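Local coordinates for digeranylgeranylglycerophospholipid reductase (Sulfolobus acidocaldarius, PDB 4OPC), which reduces the isoprenoid double bonds of unsaturated archaeal membrane phospholipids to saturated archaeols, using one bound FAD per subunit, at residues A[52-62]-A[302-310]; A[269-279]-A[289-297]. All blocks are in the same frame, centred on the assembly; numbering follows the deposited sequence. Where two conformers were deposited one is given.

Contact 1 of 2, residues A[52-62]-A[302-310]. With PGT ((1S)-2-{[{[(2R)-2,3-dihydroxypropyl]oxy}(hydroxy)phosphoryl]oxy}-1-[(palmitoyloxy)methyl]ethyl stearate), chain C.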
loop_
_atom_site.group_PDB
_atom_site.type_symbol
_atom_site.label_atom_id
_atom_site.label_comp_id
_atom_site.label_asym_id
_atom_site.label_seq_id
_atom_site.Cartn_x
_atom_site.Cartn_y
_atom_site.Cartn_z
ATOM N N VAL A 52 1.867 3.218 -10.906
ATOM C CA VAL A 52 0.936 4.051 -10.141
ATOM C C VAL A 52 -0.094 4.690 -11.071
ATOM O O VAL A 52 0.253 5.183 -12.142
ATOM C CB VAL A 52 1.662 5.181 -9.357
ATOM C CG1 VAL A 52 0.691 5.880 -8.402
ATOM C CG2 VAL A 52 2.868 4.652 -8.590
ATOM N N SER A 53 -1.352 4.702 -10.648
ATOM C CA SER A 53 -2.431 5.301 -11.427
ATOM C C SER A 53 -2.272 6.817 -11.559
ATOM O O SER A 53 -1.905 7.496 -10.604
ATOM C CB SER A 53 -3.769 4.988 -10.756
ATOM O OG SER A 53 -4.833 5.723 -11.329
ATOM N N LYS A 54 -2.568 7.339 -12.746
ATOM C CA LYS A 54 -2.507 8.773 -12.985
ATOM C C LYS A 54 -3.511 9.517 -12.108
ATOM O O LYS A 54 -3.252 10.641 -11.676
ATOM C CB LYS A 54 -2.762 9.049 -14.464
ATOM C CG LYS A 54 -2.844 10.514 -14.852
ATOM C CD LYS A 54 -3.067 10.621 -16.357
ATOM C CE LYS A 54 -3.496 12.014 -16.788
ATOM N NZ LYS A 54 -4.822 12.417 -16.252
ATOM N N ALA A 55 -4.647 8.874 -11.845
ATOM C CA ALA A 55 -5.727 9.481 -11.074
ATOM C C ALA A 55 -5.273 9.987 -9.706
ATOM O O ALA A 55 -5.777 10.989 -9.227
ATOM C CB ALA A 55 -6.894 8.510 -10.925
ATOM N N HIS A 56 -4.325 9.297 -9.080
ATOM C CA HIS A 56 -3.847 9.727 -7.768
ATOM C C HIS A 56 -3.157 11.078 -7.842
ATOM O O HIS A 56 -3.358 11.940 -6.988
ATOM C CB HIS A 56 -2.913 8.685 -7.156
ATOM C CG HIS A 56 -3.617 7.448 -6.701
ATOM N ND1 HIS A 56 -4.604 7.469 -5.740
ATOM C CD2 HIS A 56 -3.481 6.154 -7.075
ATOM C CE1 HIS A 56 -5.043 6.241 -5.538
ATOM N NE2 HIS A 56 -4.375 5.424 -6.332
ATOM N N PHE A 57 -2.344 11.272 -8.873
ATOM C CA PHE A 57 -1.673 12.544 -9.044
ATOM C C PHE A 57 -2.711 13.612 -9.363
ATOM O O PHE A 57 -2.626 14.728 -8.863
ATOM C CB PHE A 57 -0.606 12.454 -10.139
ATOM C CG PHE A 57 0.458 11.439 -9.848
ATOM C CD1 PHE A 57 0.285 10.114 -10.221
ATOM C CD2 PHE A 57 1.615 11.796 -9.179
ATOM C CE1 PHE A 57 1.243 9.171 -9.948
ATOM C CE2 PHE A 57 2.580 10.848 -8.893
ATOM C CZ PHE A 57 2.396 9.534 -9.285
ATOM N N ASP A 58 -3.707 13.253 -10.170
ATOM C CA ASP A 58 -4.741 14.204 -10.575
ATOM C C ASP A 58 -5.635 14.659 -9.422
ATOM O O ASP A 58 -6.113 15.794 -9.411
ATOM C CB ASP A 58 -5.600 13.622 -11.700
ATOM C CG ASP A 58 -4.858 13.548 -13.023
ATOM O OD1 ASP A 58 -3.880 14.302 -13.200
ATOM O OD2 ASP A 58 -5.262 12.742 -13.885
ATOM N N LYS A 59 -5.880 13.774 -8.464
ATOM C CA LYS A 59 -6.767 14.101 -7.348
ATOM C C LYS A 59 -6.053 14.832 -6.191
ATOM O O LYS A 59 -6.666 15.620 -5.477
ATOM C CB LYS A 59 -7.458 12.828 -6.844
ATOM C CG LYS A 59 -8.538 13.055 -5.795
ATOM C CD LYS A 59 -9.433 11.828 -5.645
ATOM C CE LYS A 59 -10.516 12.048 -4.598
ATOM N NZ LYS A 59 -11.469 10.902 -4.525
ATOM N N LEU A 60 -4.754 14.599 -6.027
ATOM C CA LEU A 60 -4.055 15.065 -4.835
ATOM C C LEU A 60 -3.193 16.286 -5.063
ATOM O O LEU A 60 -2.682 16.880 -4.110
ATOM C CB LEU A 60 -3.176 13.951 -4.280
ATOM C CG LEU A 60 -3.909 12.673 -3.894
ATOM C CD1 LEU A 60 -2.919 11.586 -3.563
ATOM C CD2 LEU A 60 -4.861 12.918 -2.723
ATOM N N GLY A 61 -3.006 16.640 -6.328
ATOM C CA GLY A 61 -2.167 17.771 -6.667
ATOM C C GLY A 61 -0.708 17.478 -6.383
ATOM O O GLY A 61 0.055 18.368 -6.021
ATOM N N MET A 62 -0.323 16.217 -6.533
ATOM C CA MET A 62 1.081 15.855 -6.434
ATOM C C MET A 62 1.745 16.105 -7.777
ATOM O O MET A 62 1.117 15.921 -8.828
ATOM C CB MET A 62 1.247 14.396 -6.015
ATOM C CG MET A 62 0.944 14.142 -4.544
ATOM S SD MET A 62 2.196 14.778 -3.414
ATOM C CE MET A 62 3.570 13.677 -3.774
ATOM N N LYS A 302 1.619 2.803 -3.504
ATOM C CA LYS A 302 2.181 4.141 -3.666
ATOM C C LYS A 302 1.095 5.210 -3.771
ATOM O O LYS A 302 1.210 6.277 -3.159
ATOM C CB LYS A 302 3.156 4.179 -4.837
ATOM C CG LYS A 302 4.552 3.753 -4.410
ATOM C CD LYS A 302 5.547 3.795 -5.553
ATOM C CE LYS A 302 6.976 3.770 -5.011
ATOM N NZ LYS A 302 7.274 2.527 -4.224
ATOM N N GLY A 303 0.028 4.929 -4.512
ATOM C CA GLY A 303 -1.093 5.862 -4.583
ATOM C C GLY A 303 -1.753 6.104 -3.238
ATOM O O GLY A 303 -1.957 7.249 -2.818
ATOM N N SER A 304 -2.061 5.026 -2.533
ATOM C CA SER A 304 -2.691 5.157 -1.233
ATOM C C SER A 304 -1.731 5.761 -0.192
ATOM O O SER A 304 -2.175 6.473 0.715
ATOM C CB SER A 304 -3.262 3.814 -0.788
ATOM O OG SER A 304 -2.288 2.786 -0.927
ATOM N N ALA A 305 -0.428 5.518 -0.334
ATOM C CA ALA A 305 0.555 6.221 0.496
ATOM C C ALA A 305 0.405 7.723 0.316
ATOM O O ALA A 305 0.394 8.469 1.296
ATOM C CB ALA A 305 1.966 5.805 0.128
ATOM N N MET A 306 0.322 8.172 -0.936
ATOM C CA MET A 306 0.116 9.601 -1.208
ATOM C C MET A 306 -1.203 10.125 -0.636
ATOM O O MET A 306 -1.244 11.224 -0.092
ATOM C CB MET A 306 0.208 9.897 -2.701
ATOM C CG MET A 306 1.602 9.626 -3.271
ATOM S SD MET A 306 1.849 10.284 -4.921
ATOM C CE MET A 306 0.819 9.109 -5.753
ATOM N N ILE A 307 -2.271 9.338 -0.747
ATOM C CA ILE A 307 -3.534 9.728 -0.133
ATOM C C ILE A 307 -3.337 9.898 1.375
ATOM O O ILE A 307 -3.794 10.875 1.962
ATOM C CB ILE A 307 -4.639 8.694 -0.414
ATOM C CG1 ILE A 307 -4.942 8.626 -1.918
ATOM C CG2 ILE A 307 -5.886 9.048 0.387
ATOM C CD1 ILE A 307 -5.962 7.541 -2.284
ATOM N N SER A 308 -2.649 8.960 2.008
ATOM C CA SER A 308 -2.444 9.072 3.448
ATOM C C SER A 308 -1.613 10.312 3.823
ATOM O O SER A 308 -1.887 10.929 4.841
ATOM C CB SER A 308 -1.884 7.764 4.048
ATOM O OG SER A 308 -0.530 7.530 3.678
ATOM N N GLY A 309 -0.646 10.697 2.990
ATOM C CA GLY A 309 0.113 11.911 3.245
ATOM C C GLY A 309 -0.753 13.151 3.130
ATOM O O GLY A 309 -0.615 14.097 3.923
ATOM N N TYR A 310 -1.621 13.170 2.122
ATOM C CA TYR A 310 -2.608 14.225 1.952
ATOM C C TYR A 310 -3.498 14.348 3.194
ATOM O O TYR A 310 -3.702 15.445 3.709
ATOM C CB TYR A 310 -3.426 13.963 0.678
ATOM C CG TYR A 310 -4.723 14.735 0.550
ATOM C CD1 TYR A 310 -4.756 15.971 -0.065
ATOM C CD2 TYR A 310 -5.921 14.199 1.021
ATOM C CE1 TYR A 310 -5.945 16.675 -0.188
ATOM C CE2 TYR A 310 -7.109 14.890 0.904
ATOM C CZ TYR A 310 -7.113 16.128 0.300
ATOM O OH TYR A 310 -8.295 16.825 0.176
HETATM C C48 PGT C . -3.956 -11.485 -3.737
HETATM C C47 PGT C . -3.649 -10.536 -2.597
HETATM C C46 PGT C . -2.170 -10.210 -2.600
HETATM C C45 PGT C . -1.780 -9.650 -3.954
HETATM C C44 PGT C . -0.566 -8.754 -3.832
HETATM C C43 PGT C . 0.659 -9.462 -4.381
HETATM C C42 PGT C . 1.875 -8.612 -4.090
HETATM C C41 PGT C . 1.763 -7.353 -4.911
HETATM C C40 PGT C . 3.134 -6.795 -5.207
HETATM C C39 PGT C . 3.039 -6.053 -6.521
HETATM C C38 PGT C . 1.976 -4.988 -6.422
HETATM C C37 PGT C . 1.774 -4.377 -7.788
HETATM C C36 PGT C . 0.788 -3.242 -7.652
HETATM C C35 PGT C . 0.287 -2.806 -9.008
HETATM C C34 PGT C . -0.653 -1.629 -8.826
HETATM C C33 PGT C . -1.444 -1.347 -10.085
HETATM C C32 PGT C . -1.643 0.145 -10.278
HETATM C C31 PGT C . -2.779 0.696 -9.430
HETATM O O31 PGT C . -2.542 1.642 -8.703
HETATM O O2 PGT C . -4.081 0.138 -9.458
HETATM C C2 PGT C . -5.056 0.817 -10.228
HETATM C C1 PGT C . -5.669 2.002 -9.510
HETATM O O3P PGT C . -5.005 2.466 -8.351
HETATM P P PGT C . -5.774 2.388 -6.966
HETATM O O1P PGT C . -6.475 1.048 -6.986
HETATM O O2P PGT C . -4.821 2.472 -5.783
HETATM O O4P PGT C . -6.864 3.537 -6.797
HETATM C C4 PGT C . -7.325 4.320 -7.879
HETATM C C5 PGT C . -8.447 5.237 -7.447
HETATM O O5 PGT C . -8.083 6.575 -7.701
HETATM C C6 PGT C . -8.719 5.046 -5.974
HETATM O O6 PGT C . -8.273 6.154 -5.228
HETATM C C3 PGT C . -6.245 -0.074 -10.540
HETATM O O3 PGT C . -5.927 -1.165 -11.371
HETATM C C11 PGT C . -6.694 -2.308 -11.076
HETATM O O11 PGT C . -7.890 -2.202 -10.888
HETATM C C12 PGT C . -6.029 -3.666 -10.984
HETATM C C13 PGT C . -7.051 -4.773 -11.130
HETATM C C14 PGT C . -6.350 -6.110 -11.007
HETATM C C15 PGT C . -6.494 -6.649 -9.600
HETATM C C16 PGT C . -5.916 -8.047 -9.514
HETATM C C17 PGT C . -6.937 -8.958 -8.868
HETATM C C18 PGT C . -6.541 -10.408 -9.043
HETATM C C19 PGT C . -7.706 -11.303 -8.669
HETATM C C20 PGT C . -8.806 -11.218 -9.709
HETATM C C21 PGT C . -9.081 -12.597 -10.274
HETATM C C22 PGT C . -10.541 -12.736 -10.651
HETATM C C23 PGT C . -10.914 -14.202 -10.615
HETATM C C24 PGT C . -12.415 -14.363 -10.711
HETATM C C25 PGT C . -12.913 -15.212 -9.561
HETATM C C26 PGT C . -14.012 -14.478 -8.823
#

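Contact 2 of 2, residues A[269-279]-A[289-297]. With FDA (dihydroflavine-adenine dinucleotide), chain B.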
loop_
_atom_site.group_PDB
_atom_site.type_symbol
_atom_site.label_atom_id
_atom_site.label_comp_id
_atom_site.label_asym_id
_atom_site.label_seq_id
_atom_site.Cartn_x
_atom_site.Cartn_y
_atom_site.Cartn_z
ATOM N N LEU A 269 8.656 -6.698 2.173
ATOM C CA LEU A 269 7.309 -7.057 2.577
ATOM C C LEU A 269 6.299 -5.974 2.204
ATOM O O LEU A 269 6.644 -4.785 2.144
ATOM C CB LEU A 269 7.284 -7.340 4.079
ATOM C CG LEU A 269 7.818 -8.734 4.438
ATOM C CD1 LEU A 269 8.744 -8.682 5.633
ATOM C CD2 LEU A 269 6.663 -9.708 4.681
ATOM N N VAL A 270 5.064 -6.389 1.950
ATOM C CA VAL A 270 3.992 -5.450 1.670
ATOM C C VAL A 270 2.721 -5.862 2.432
ATOM O O VAL A 270 2.237 -6.979 2.311
ATOM C CB VAL A 270 3.787 -5.254 0.136
ATOM C CG1 VAL A 270 3.472 -6.563 -0.542
ATOM C CG2 VAL A 270 2.705 -4.214 -0.166
ATOM N N PRO A 271 2.192 -4.951 3.251
ATOM C CA PRO A 271 0.945 -5.295 3.953
ATOM C C PRO A 271 -0.229 -5.431 2.990
ATOM O O PRO A 271 -0.255 -4.781 1.948
ATOM C CB PRO A 271 0.735 -4.117 4.908
ATOM C CG PRO A 271 1.464 -2.963 4.253
ATOM C CD PRO A 271 2.623 -3.562 3.491
ATOM N N THR A 272 -1.181 -6.306 3.310
ATOM C CA THR A 272 -2.328 -6.532 2.432
ATOM C C THR A 272 -3.615 -6.605 3.235
ATOM O O THR A 272 -4.334 -7.589 3.175
ATOM C CB THR A 272 -2.183 -7.848 1.642
ATOM O OG1 THR A 272 -2.115 -8.951 2.560
ATOM C CG2 THR A 272 -0.928 -7.853 0.762
ATOM N N ARG A 273 -3.929 -5.559 3.977
ATOM C CA ARG A 273 -5.092 -5.570 4.863
ATOM C C ARG A 273 -5.701 -4.180 4.999
ATOM O O ARG A 273 -5.167 -3.196 4.462
ATOM C CB ARG A 273 -4.702 -6.086 6.253
ATOM C CG ARG A 273 -3.497 -5.388 6.859
ATOM C CD ARG A 273 -3.529 -5.514 8.393
ATOM N NE ARG A 273 -4.426 -4.519 8.984
ATOM C CZ ARG A 273 -4.602 -4.353 10.289
ATOM N NH1 ARG A 273 -5.377 -3.367 10.744
ATOM N NH2 ARG A 273 -3.997 -5.162 11.153
ATOM N N ARG A 274 -6.823 -4.109 5.714
ATOM C CA ARG A 274 -7.420 -2.846 6.137
ATOM C C ARG A 274 -6.365 -1.982 6.845
ATOM O O ARG A 274 -5.370 -2.499 7.359
ATOM C CB ARG A 274 -8.587 -3.142 7.077
ATOM C CG ARG A 274 -8.148 -3.824 8.356
ATOM C CD ARG A 274 -9.208 -4.797 8.890
ATOM N NE ARG A 274 -8.716 -5.445 10.103
ATOM C CZ ARG A 274 -7.884 -6.483 10.122
ATOM N NH1 ARG A 274 -7.440 -7.015 8.990
ATOM N NH2 ARG A 274 -7.493 -6.992 11.283
ATOM N N PRO A 275 -6.564 -0.657 6.881
ATOM C CA PRO A 275 -5.530 0.166 7.529
ATOM C C PRO A 275 -5.470 -0.042 9.042
ATOM O O PRO A 275 -6.311 -0.733 9.626
ATOM C CB PRO A 275 -5.954 1.604 7.200
ATOM C CG PRO A 275 -7.404 1.520 6.830
ATOM C CD PRO A 275 -7.658 0.141 6.304
ATOM N N LEU A 276 -4.458 0.547 9.678
ATOM C CA LEU A 276 -4.425 0.609 11.135
ATOM C C LEU A 276 -5.777 1.090 11.634
ATOM O O LEU A 276 -6.320 2.051 11.093
ATOM C CB LEU A 276 -3.393 1.645 11.579
ATOM C CG LEU A 276 -1.946 1.324 11.931
ATOM C CD1 LEU A 276 -1.356 2.532 12.666
ATOM C CD2 LEU A 276 -1.787 0.059 12.749
ATOM N N TYR A 277 -6.320 0.433 12.656
ATOM C CA TYR A 277 -7.645 0.790 13.157
ATOM C C TYR A 277 -7.752 2.269 13.507
ATOM O O TYR A 277 -8.771 2.900 13.219
ATOM C CB TYR A 277 -8.036 -0.081 14.342
ATOM C CG TYR A 277 -8.498 -1.460 13.943
ATOM C CD1 TYR A 277 -9.494 -1.625 12.989
ATOM C CD2 TYR A 277 -7.932 -2.596 14.502
ATOM C CE1 TYR A 277 -9.935 -2.889 12.629
ATOM C CE2 TYR A 277 -8.369 -3.866 14.138
ATOM C CZ TYR A 277 -9.358 -3.992 13.199
ATOM O OH TYR A 277 -9.804 -5.247 12.828
ATOM N N THR A 278 -6.702 2.814 14.123
ATOM C CA THR A 278 -6.522 4.260 14.132
ATOM C C THR A 278 -5.144 4.621 13.611
ATOM O O THR A 278 -4.138 4.000 13.982
ATOM C CB THR A 278 -6.764 4.917 15.509
ATOM O OG1 THR A 278 -6.513 6.323 15.386
ATOM C CG2 THR A 278 -5.837 4.345 16.577
ATOM N N MET A 279 -5.108 5.635 12.752
ATOM C CA MET A 279 -3.869 6.168 12.202
ATOM C C MET A 279 -3.477 7.441 12.941
ATOM O O MET A 279 -2.525 8.122 12.555
ATOM C CB MET A 279 -4.030 6.434 10.699
ATOM C CG MET A 279 -4.315 5.141 9.926
ATOM S SD MET A 279 -4.915 5.425 8.242
ATOM C CE MET A 279 -3.387 5.702 7.375
ATOM N N ASP A 289 2.873 2.398 4.325
ATOM C CA ASP A 289 2.938 0.995 4.732
ATOM C C ASP A 289 2.927 0.831 6.254
ATOM O O ASP A 289 2.407 -0.169 6.751
ATOM C CB ASP A 289 4.190 0.288 4.186
ATOM C CG ASP A 289 4.113 -0.031 2.694
ATOM O OD1 ASP A 289 3.076 0.231 2.052
ATOM O OD2 ASP A 289 5.121 -0.566 2.169
ATOM N N SER A 290 3.516 1.777 6.990
ATOM C CA SER A 290 3.491 1.692 8.445
ATOM C C SER A 290 2.070 1.688 8.987
ATOM O O SER A 290 1.818 1.111 10.034
ATOM C CB SER A 290 4.279 2.852 9.046
ATOM O OG SER A 290 4.314 2.729 10.457
ATOM N N GLY A 291 1.159 2.350 8.278
ATOM C CA GLY A 291 -0.248 2.379 8.642
ATOM C C GLY A 291 -1.102 1.409 7.844
ATOM O O GLY A 291 -2.329 1.494 7.878
ATOM N N PHE A 292 -0.454 0.512 7.108
ATOM C CA PHE A 292 -1.128 -0.516 6.297
ATOM C C PHE A 292 -2.061 0.084 5.241
ATOM O O PHE A 292 -3.206 -0.351 5.110
ATOM C CB PHE A 292 -1.907 -1.528 7.164
ATOM C CG PHE A 292 -1.130 -2.070 8.339
ATOM C CD1 PHE A 292 0.231 -2.350 8.245
ATOM C CD2 PHE A 292 -1.776 -2.298 9.551
ATOM C CE1 PHE A 292 0.926 -2.858 9.317
ATOM C CE2 PHE A 292 -1.076 -2.791 10.638
ATOM C CZ PHE A 292 0.272 -3.065 10.525
ATOM N N THR A 293 -1.572 1.043 4.463
ATOM C CA THR A 293 -2.414 1.708 3.458
ATOM C C THR A 293 -2.569 0.989 2.091
ATOM O O THR A 293 -3.279 1.453 1.203
ATOM C CB THR A 293 -1.980 3.169 3.267
ATOM O OG1 THR A 293 -0.570 3.220 2.997
ATOM C CG2 THR A 293 -2.264 3.969 4.530
ATOM N N VAL A 294 -1.966 -0.172 1.949
ATOM C CA VAL A 294 -1.899 -0.837 0.656
ATOM C C VAL A 294 -3.229 -1.490 0.270
ATOM O O VAL A 294 -3.922 -2.063 1.125
ATOM C CB VAL A 294 -0.812 -1.902 0.723
ATOM C CG1 VAL A 294 -0.715 -2.680 -0.584
ATOM C CG2 VAL A 294 0.523 -1.246 1.064
ATOM N N ASN A 295 -3.590 -1.401 -1.009
ATOM C CA ASN A 295 -4.764 -2.108 -1.535
ATOM C C ASN A 295 -4.626 -3.628 -1.326
ATOM O O ASN A 295 -3.678 -4.242 -1.821
ATOM C CB ASN A 295 -4.905 -1.809 -3.025
ATOM C CG ASN A 295 -6.188 -2.334 -3.602
ATOM O OD1 ASN A 295 -6.401 -3.554 -3.687
ATOM N ND2 ASN A 295 -7.063 -1.427 -4.010
ATOM N N PRO A 296 -5.551 -4.246 -0.577
ATOM C CA PRO A 296 -5.360 -5.670 -0.253
ATOM C C PRO A 296 -5.504 -6.638 -1.429
ATOM O O PRO A 296 -5.015 -7.764 -1.337
ATOM C CB PRO A 296 -6.461 -5.953 0.788
ATOM C CG PRO A 296 -6.735 -4.603 1.399
ATOM C CD PRO A 296 -6.575 -3.615 0.276
ATOM N N VAL A 297 -6.172 -6.233 -2.498
ATOM C CA VAL A 297 -6.393 -7.150 -3.611
ATOM C C VAL A 297 -5.303 -7.054 -4.672
ATOM O O VAL A 297 -4.858 -8.075 -5.195
ATOM C CB VAL A 297 -7.783 -6.974 -4.211
ATOM C CG1 VAL A 297 -7.887 -7.688 -5.555
ATOM C CG2 VAL A 297 -8.818 -7.547 -3.257
HETATM P PA FDA B . 8.769 3.087 2.144
HETATM O O1A FDA B . 9.212 1.786 2.688
HETATM O O2A FDA B . 8.892 3.301 0.640
HETATM O O5B FDA B . 9.577 4.247 2.857
HETATM C C5B FDA B . 9.856 4.185 4.270
HETATM C C4B FDA B . 11.068 5.041 4.525
HETATM O O4B FDA B . 11.273 5.170 5.946
HETATM C C3B FDA B . 12.379 4.502 3.941
HETATM O O3B FDA B . 12.952 5.432 3.024
HETATM C C2B FDA B . 13.243 4.208 5.182
HETATM O O2B FDA B . 14.623 4.448 4.958
HETATM C C1B FDA B . 12.663 5.178 6.201
HETATM N N9A FDA B . 12.816 4.833 7.609
HETATM C C8A FDA B . 12.356 3.705 8.242
HETATM N N7A FDA B . 12.565 3.699 9.539
HETATM C C5A FDA B . 13.197 4.911 9.774
HETATM C C6A FDA B . 13.637 5.535 10.958
HETATM N N6A FDA B . 13.457 5.024 12.177
HETATM N N1A FDA B . 14.176 6.765 10.851
HETATM C C2A FDA B . 14.321 7.302 9.635
HETATM N N3A FDA B . 13.910 6.829 8.456
HETATM C C4A FDA B . 13.326 5.633 8.601
HETATM N N1 FDA B . 2.818 -0.224 -4.957
HETATM C C2 FDA B . 2.354 0.415 -6.079
HETATM O O2 FDA B . 1.643 1.412 -5.999
HETATM N N3 FDA B . 2.747 -0.087 -7.291
HETATM C C4 FDA B . 3.471 -1.239 -7.522
HETATM O O4 FDA B . 3.865 -1.495 -8.658
HETATM C C4X FDA B . 3.868 -1.894 -6.336
HETATM N N5 FDA B . 4.622 -3.027 -6.431
HETATM C C5X FDA B . 5.303 -3.502 -5.329
HETATM C C6 FDA B . 6.281 -4.476 -5.470
HETATM C C7 FDA B . 7.042 -4.905 -4.394
HETATM C C7M FDA B . 8.177 -5.867 -4.628
HETATM C C8 FDA B . 6.789 -4.378 -3.118
HETATM C C8M FDA B . 7.649 -4.773 -1.939
HETATM C C9 FDA B . 5.792 -3.411 -2.966
HETATM C C9A FDA B . 5.063 -2.953 -4.057
HETATM N N10 FDA B . 4.076 -1.947 -3.947
HETATM C C10 FDA B . 3.585 -1.353 -5.089
HETATM C "C1'" FDA B . 3.789 -1.284 -2.650
HETATM C "C2'" FDA B . 4.550 0.050 -2.540
HETATM O "O2'" FDA B . 5.909 -0.109 -2.957
HETATM C "C3'" FDA B . 4.541 0.552 -1.094
HETATM O "O3'" FDA B . 3.210 0.467 -0.603
HETATM C "C4'" FDA B . 4.987 2.008 -0.902
HETATM O "O4'" FDA B . 6.208 2.279 -1.589
HETATM C "C5'" FDA B . 5.127 2.350 0.563
HETATM O "O5'" FDA B . 5.647 3.687 0.709
HETATM P P FDA B . 6.047 4.223 2.151
HETATM O O1P FDA B . 6.517 5.607 1.967
HETATM O O2P FDA B . 4.943 3.973 3.167
HETATM O O3P FDA B . 7.242 3.270 2.626
HETATM O O HOH W 1 6.077 -2.527 0.478
HETATM O O HOH W 2 -2.403 -2.913 3.709
#

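Contact 1 of 2, residues A[52-62]-A[302-310]
H56 lies flat against G303: CA of the glycine sits 3.6 Å from the centroid of the imidazole, a CH-pi contact over the face. The same CA comes within 3.5 Å of H56 CD2, so the imidazole lies directly on the helix backbone. The methyl CE of M306 rests over the face of F57, 4.1 Å from its centroid, and SD lies obliquely to the same ring, a Met-aromatic contact. The bend at chi3 (-72°) turns this methyl toward F57. L60 splits its branches, CD1 meeting CB of M306 and the side chain of I307 while CD2 sits over one face of Y310, a CH-pi contact 4.2 Å from the ring centroid.

V52 CG2 packs on K302 CB at the N-terminal end, and M62 CE closes on M306 SD at 4.0 Å. No hydrogen bond crosses between the segments. H56 turns its polar edge to the lipid-binding site: NE2 donates to phosphate oxygen O2P of PGT at 3.0 Å and 160°, the acceptor lying in the ring plane. Y341 and H298 also bond PGT, whereas K302 NZ bonds the flavin cofactor.

Helix 54-60 runs nearly parallel (13°) to the 302-310 part of helix 302-322, their axes approaching to 9.6 Å. M62 and M306 also touch helix 16-25, I307 touches helix 332-357, and V52 and F57 pack on strand 87-97.

Contact 2 of 2, residues A[269-279]-A[289-297]
F292 packs against R273, P271 and L276 where the end of strand 261-271 and the loop after it meet a flavin-binding loop. That loop follows strand 284-286, one of the parallel strands of the Rossmann-type FAD fold, and supplies D289 to the cofactor. CD2 of F292 stands over the centre of one face of the R273 guanidinium, 3.5 Å from NE, with the two planes 41° apart: an inclined contact, not a parallel stack. CB of P271 meets CD1 obliquely, at 3.8 Å, and L276 CD2 meets CE2 at 3.6 Å. One direct hydrogen bond joins the segments, L276 N to G291 O, nearly straight at 170° although the donor lies above the carbonyl plane. Next to it P275 CA makes a CH···O contact with F292 O.

Nearer the flavin, V294 packs CG1 on V270 CG2 and CG2 on P271 CG; its CG2 also lies 3.6 Å from O3' of FDA, in van der Waals packing. D289 binds the cofactor twice: its N donates to phosphate O2P, and OD1 accepts from O3' at 2.7 Å. Water 1 donates both to L269 O and to D289 OD2, tying this carboxylate to the strand.

The second shell fixes R273, whose chain bends at chi3 (-81°) to bring the guanidinium back over F292. NE donates to R274 O in the guanidinium plane, and NH1 bonds to P275 O. R274 lays its own guanidinium over the face of R273 away from F292; salt bridges from E176 to R273 and D349 to R274 would probably balance their charge. R274 is itself held side-on, NE and NH2 both donating to Y277 OH, at 2.9 Å and 3.3 Å.

Overall arrangement
Both contacts are buried, with contact 2 nested inside the chain loop closed by contact 1, and their centres are 16 Å apart. Each reaches the same mixed sheet, at opposite outermost strands: 51-53 for contact 1 and 261-271 for contact 2. They touch directly where S304 OG meets T293 O at 2.7 Å, a probable hydrogen bond, and where S308 packs on T293. Contact 1 joins two helices through apolar and CH-pi packing. Contact 2 joins a strand end and its following loop to another loop, mixing apolar packing round F292 with one backbone bond, waters and an arginine pair. Both reach the flavin, through K302 and D289, while H56 of contact 1 holds the lipid phosphate.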